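Local coordinates for variant surface glycoprotein MITat 1.13 (Trypanosoma brucei, PDB 6Z8H) that probably forms, with many identical copies, the dense surface coat by which the parasite evades the immune response of its host, at residues K68-A73 / D373-L378; M299-L304 / S314-D319. All coordinates share one frame; numbering follows the deposited sequence.

Interaction 1 (K68-A73 / D373-L378); sequences KLVTAA and DAIARL
Ile375 reaches across from helix 368-383 to Val70 and Thr71 on helix 34-75, joining two nearly parallel helices of the elongated, helix-rich VSG N-terminal domain. The segment axes approach to 9.8 Å and cross at 24°, with Thr71 and Ile375 level with each other.

The apolar part rests on the long branch of Ile375. Its CG1 lies beside the backbone N (chi1 -68°) and the chain then runs extended, which carries CD1 to Val70 and Thr71. Val70 CG1 meets Ile375 CD1 at 4.0 Å, the two side chains crossing at about a right angle. Val70 also packs on Val70 of the second subunit, so a beta-branched, wholly apolar residue suits this buried dimer face. Ala374 comes to 4.4 Å from Thr71 CG2 with its CB, and Ile349 of strand 348-351 packs on both.

Among the polar groups, Thr71 OG1 touches the terminal methyl, Ile375 CD1, at 3.6 Å, the side chains crossing obliquely; its hydrogen bond is to the carbonyl of Ser67, which lets a hydroxyl sit in this apolar seam. Arg377 NH1 forms salt bridges with Glu357 and with Glu311 of the second subunit. Arg377 NE, paired with Asp373 OD1 at 3.0 Å, holds that oxygen in its guanidinium plane but meets it from above the carboxylate plane.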
# COMPACT_ATOMS: atom_id res chain seq x y z
N LYS A 68 -26.35 1.04 -14.65
CA LYS A 68 -27.16 2.05 -15.38
C LYS A 68 -27.77 1.40 -16.62
O LYS A 68 -28.94 1.70 -16.93
CB LYS A 68 -26.30 3.26 -15.75
CG LYS A 68 -26.27 4.37 -14.71
CD LYS A 68 -26.05 5.75 -15.30
CE LYS A 68 -24.88 6.48 -14.67
NZ LYS A 68 -24.63 7.79 -15.33
N LEU A 69 -27.00 0.54 -17.31
CA LEU A 69 -27.45 -0.13 -18.54
C LEU A 69 -28.52 -1.17 -18.21
O LEU A 69 -29.53 -1.26 -18.91
CB LEU A 69 -26.29 -0.81 -19.26
CG LEU A 69 -25.29 0.09 -19.99
CD1 LEU A 69 -24.13 -0.73 -20.49
CD2 LEU A 69 -26.01 0.76 -21.15
N VAL A 70 -28.30 -1.99 -17.18
CA VAL A 70 -29.29 -3.02 -16.85
C VAL A 70 -30.61 -2.37 -16.46
O VAL A 70 -31.69 -2.78 -16.91
CB VAL A 70 -28.76 -3.96 -15.76
CG1 VAL A 70 -29.85 -4.91 -15.30
CG2 VAL A 70 -27.56 -4.72 -16.26
N THR A 71 -30.54 -1.37 -15.59
CA THR A 71 -31.74 -0.71 -15.11
C THR A 71 -32.49 -0.05 -16.26
O THR A 71 -33.70 -0.21 -16.40
CB THR A 71 -31.38 0.32 -14.05
OG1 THR A 71 -30.60 -0.29 -12.99
CG2 THR A 71 -32.60 0.98 -13.46
N ALA A 72 -31.78 0.67 -17.11
CA ALA A 72 -32.42 1.32 -18.25
C ALA A 72 -32.99 0.30 -19.23
O ALA A 72 -34.05 0.52 -19.81
CB ALA A 72 -31.40 2.24 -18.94
N ALA A 73 -32.25 -0.78 -19.49
CA ALA A 73 -32.73 -1.79 -20.41
C ALA A 73 -34.05 -2.37 -19.93
O ALA A 73 -34.90 -2.70 -20.75
CB ALA A 73 -31.71 -2.91 -20.54
N ASP A 373 -33.58 -1.18 -6.26
CA ASP A 373 -34.99 -1.08 -5.87
C ASP A 373 -35.86 -0.92 -7.11
O ASP A 373 -36.93 -1.55 -7.22
CB ASP A 373 -35.16 0.13 -4.95
CG ASP A 373 -36.46 0.13 -4.21
OD1 ASP A 373 -37.16 -0.90 -4.21
OD2 ASP A 373 -36.78 1.15 -3.56
N ALA A 374 -35.43 -0.09 -8.05
CA ALA A 374 -36.21 0.10 -9.27
C ALA A 374 -36.35 -1.21 -10.03
O ALA A 374 -37.43 -1.51 -10.57
CB ALA A 374 -35.56 1.17 -10.15
N ILE A 375 -35.27 -1.98 -10.14
CA ILE A 375 -35.34 -3.24 -10.86
C ILE A 375 -36.36 -4.17 -10.21
O ILE A 375 -37.18 -4.80 -10.89
CB ILE A 375 -33.93 -3.88 -10.93
CG1 ILE A 375 -33.00 -3.04 -11.82
CG2 ILE A 375 -34.01 -5.32 -11.42
CD1 ILE A 375 -31.58 -3.56 -11.91
N ALA A 376 -36.31 -4.30 -8.89
CA ALA A 376 -37.28 -5.15 -8.22
C ALA A 376 -38.70 -4.67 -8.49
O ALA A 376 -39.61 -5.48 -8.74
CB ALA A 376 -36.98 -5.17 -6.72
N ARG A 377 -38.92 -3.35 -8.44
CA ARG A 377 -40.26 -2.80 -8.60
C ARG A 377 -40.75 -2.98 -10.03
O ARG A 377 -41.93 -3.29 -10.26
CB ARG A 377 -40.26 -1.33 -8.17
CG ARG A 377 -40.05 -1.14 -6.67
CD ARG A 377 -39.75 0.33 -6.26
NE ARG A 377 -39.77 0.45 -4.81
CZ ARG A 377 -40.83 0.86 -4.10
NH1 ARG A 377 -41.94 1.26 -4.70
NH2 ARG A 377 -40.78 0.90 -2.79
N LEU A 378 -39.84 -2.82 -11.00
CA LEU A 378 -40.21 -3.02 -12.40
C LEU A 378 -40.56 -4.48 -12.68
O LEU A 378 -41.49 -4.76 -13.46
CB LEU A 378 -39.06 -2.58 -13.32
CG LEU A 378 -38.83 -1.08 -13.40
CD1 LEU A 378 -37.41 -0.76 -13.81
CD2 LEU A 378 -39.83 -0.43 -14.34

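Interaction 2 (M299-L304 / S314-D319); sequences MVIKAL and SDAPAD
The turn leading into helix 318-329 folds back over the C-terminal part of helix 294-304, and the pair that touches is Ala316 on the turn and Ile301 on the helix. Their CA atoms are 6.5 Å apart, a spacing that a methyl group on one side and a branched chain on the other can fill. Ala316 CB comes against the fork of the isoleucine, 3.9 Å from Ile301 CG2 and 4.0 Å from Ile301 CG1. The fork is set by the first torsion (chi1 -61°), which puts CG2 anti to the backbone N and CG1 beside it; the extended outer bond then takes Ile301 CD1 along the turn to 4.0 Å from the backbone N of Ala316.

This is a helix-loop-helix connection, in which helix 294-304 is followed by a loop and then by helix 318-329, with Pro317 at the N-cap. Proline fits there because its fixed phi, -59°, suits the entry to a helix; its CB points away from helix 294-304, and the residue is exposed. The backbone of Ala316 is extended, as expected for a residue before proline, and its methyl faces the helix. Ile301 is buried, packing also on Lys307 and Ala310 of the loop and Val321 of the second helix, as befits a large apolar side chain.

Asp315 is exposed, where a carboxylate is at home: its OD2 accepts hydrogen bonds from the backbone N atoms of Glu311 and Lys312, tying the turn to the preceding residues. Lys302, one residue after Ile301, sends NZ to a salt bridge with Glu311 and to the carbonyls of Pro308 and Ala310.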
# COMPACT_ATOMS: atom_id res chain seq x y z
N MET A 299 -25.79 -8.36 -31.39
CA MET A 299 -27.02 -7.80 -30.84
C MET A 299 -27.54 -6.61 -31.63
O MET A 299 -28.75 -6.36 -31.61
CB MET A 299 -26.86 -7.55 -29.33
CG MET A 299 -28.11 -7.16 -28.59
SD MET A 299 -29.49 -8.31 -28.78
CE MET A 299 -28.95 -9.75 -27.88
N VAL A 300 -26.69 -5.87 -32.35
CA VAL A 300 -27.23 -4.92 -33.33
C VAL A 300 -28.12 -5.63 -34.34
O VAL A 300 -29.22 -5.16 -34.66
CB VAL A 300 -26.10 -4.14 -34.02
CG1 VAL A 300 -26.66 -3.39 -35.20
CG2 VAL A 300 -25.44 -3.19 -33.03
N ILE A 301 -27.67 -6.78 -34.85
CA ILE A 301 -28.47 -7.55 -35.81
C ILE A 301 -29.76 -8.04 -35.16
O ILE A 301 -30.85 -7.94 -35.72
CB ILE A 301 -27.64 -8.72 -36.34
CG1 ILE A 301 -26.39 -8.20 -37.07
CG2 ILE A 301 -28.50 -9.58 -37.29
CD1 ILE A 301 -25.44 -9.29 -37.52
N LYS A 302 -29.64 -8.60 -33.95
CA LYS A 302 -30.80 -9.21 -33.32
C LYS A 302 -31.84 -8.17 -32.95
O LYS A 302 -33.05 -8.39 -33.14
CB LYS A 302 -30.35 -9.97 -32.06
CG LYS A 302 -29.51 -11.22 -32.33
CD LYS A 302 -28.66 -11.68 -31.18
CE LYS A 302 -29.32 -12.57 -30.27
NZ LYS A 302 -29.91 -13.80 -30.90
N ALA A 303 -31.41 -7.03 -32.39
CA ALA A 303 -32.31 -6.07 -31.78
C ALA A 303 -32.64 -4.90 -32.68
O ALA A 303 -33.72 -4.31 -32.53
CB ALA A 303 -31.68 -5.53 -30.47
N LEU A 304 -31.74 -4.50 -33.59
CA LEU A 304 -31.95 -3.33 -34.42
C LEU A 304 -32.22 -3.65 -35.89
O LEU A 304 -32.66 -2.75 -36.61
CB LEU A 304 -30.77 -2.36 -34.31
CG LEU A 304 -30.62 -1.69 -32.95
CD1 LEU A 304 -29.28 -0.94 -32.82
CD2 LEU A 304 -31.78 -0.73 -32.69
N SER A 314 -22.19 -12.48 -39.65
CA SER A 314 -22.47 -12.54 -41.07
C SER A 314 -23.96 -12.67 -41.38
O SER A 314 -24.32 -12.71 -42.57
CB SER A 314 -21.71 -13.71 -41.71
OG SER A 314 -21.94 -14.93 -41.01
N ASP A 315 -24.83 -12.70 -40.37
CA ASP A 315 -26.25 -12.95 -40.59
C ASP A 315 -27.01 -11.74 -41.13
O ASP A 315 -28.18 -11.89 -41.48
CB ASP A 315 -26.92 -13.44 -39.30
CG ASP A 315 -26.60 -14.89 -39.01
OD1 ASP A 315 -26.19 -15.59 -39.98
OD2 ASP A 315 -26.79 -15.33 -37.86
N ALA A 316 -26.39 -10.56 -41.18
CA ALA A 316 -26.95 -9.41 -41.87
C ALA A 316 -25.84 -8.77 -42.69
O ALA A 316 -24.67 -8.88 -42.34
CB ALA A 316 -27.53 -8.37 -40.91
N PRO A 317 -26.17 -8.14 -43.82
CA PRO A 317 -25.13 -7.45 -44.59
C PRO A 317 -24.46 -6.36 -43.76
O PRO A 317 -25.10 -5.65 -42.99
CB PRO A 317 -25.90 -6.86 -45.79
CG PRO A 317 -27.35 -6.83 -45.34
CD PRO A 317 -27.51 -8.00 -44.41
N ALA A 318 -23.13 -6.26 -43.93
CA ALA A 318 -22.34 -5.32 -43.14
C ALA A 318 -22.82 -3.88 -43.31
O ALA A 318 -22.73 -3.08 -42.37
CB ALA A 318 -20.87 -5.44 -43.52
N ASP A 319 -23.25 -3.54 -44.50
CA ASP A 319 -23.83 -2.21 -44.70
C ASP A 319 -25.00 -2.05 -43.74
O ASP A 319 -25.02 -1.06 -43.16
CB ASP A 319 -24.28 -2.01 -46.14
CG ASP A 319 -23.19 -1.42 -46.99
OD1 ASP A 319 -23.49 -1.13 -48.15
OD2 ASP A 319 -22.07 -1.27 -46.46

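Overall arrangement
Interaction 2 is nested within the chain loop closed by interaction 1: the first contact joins segments 300 residues apart, the second spans a short loop. Both lie on the same side of the chain's centre, their own centres about 37 Å and about 44 Å from the centre of the chain. Their centres are about 26 Å apart and their nearest atoms about 10 Å apart, so they do not touch within one subunit. The dimer relates them instead. Met299, in 299-304, packs on Ala376 of the second subunit, and Arg377, in 373-378, forms a salt bridge with Glu311 of the second subunit; within its own chain, Glu311 also pairs with Lys302. Helix 78-129 packs on both 68-73 and 299-304.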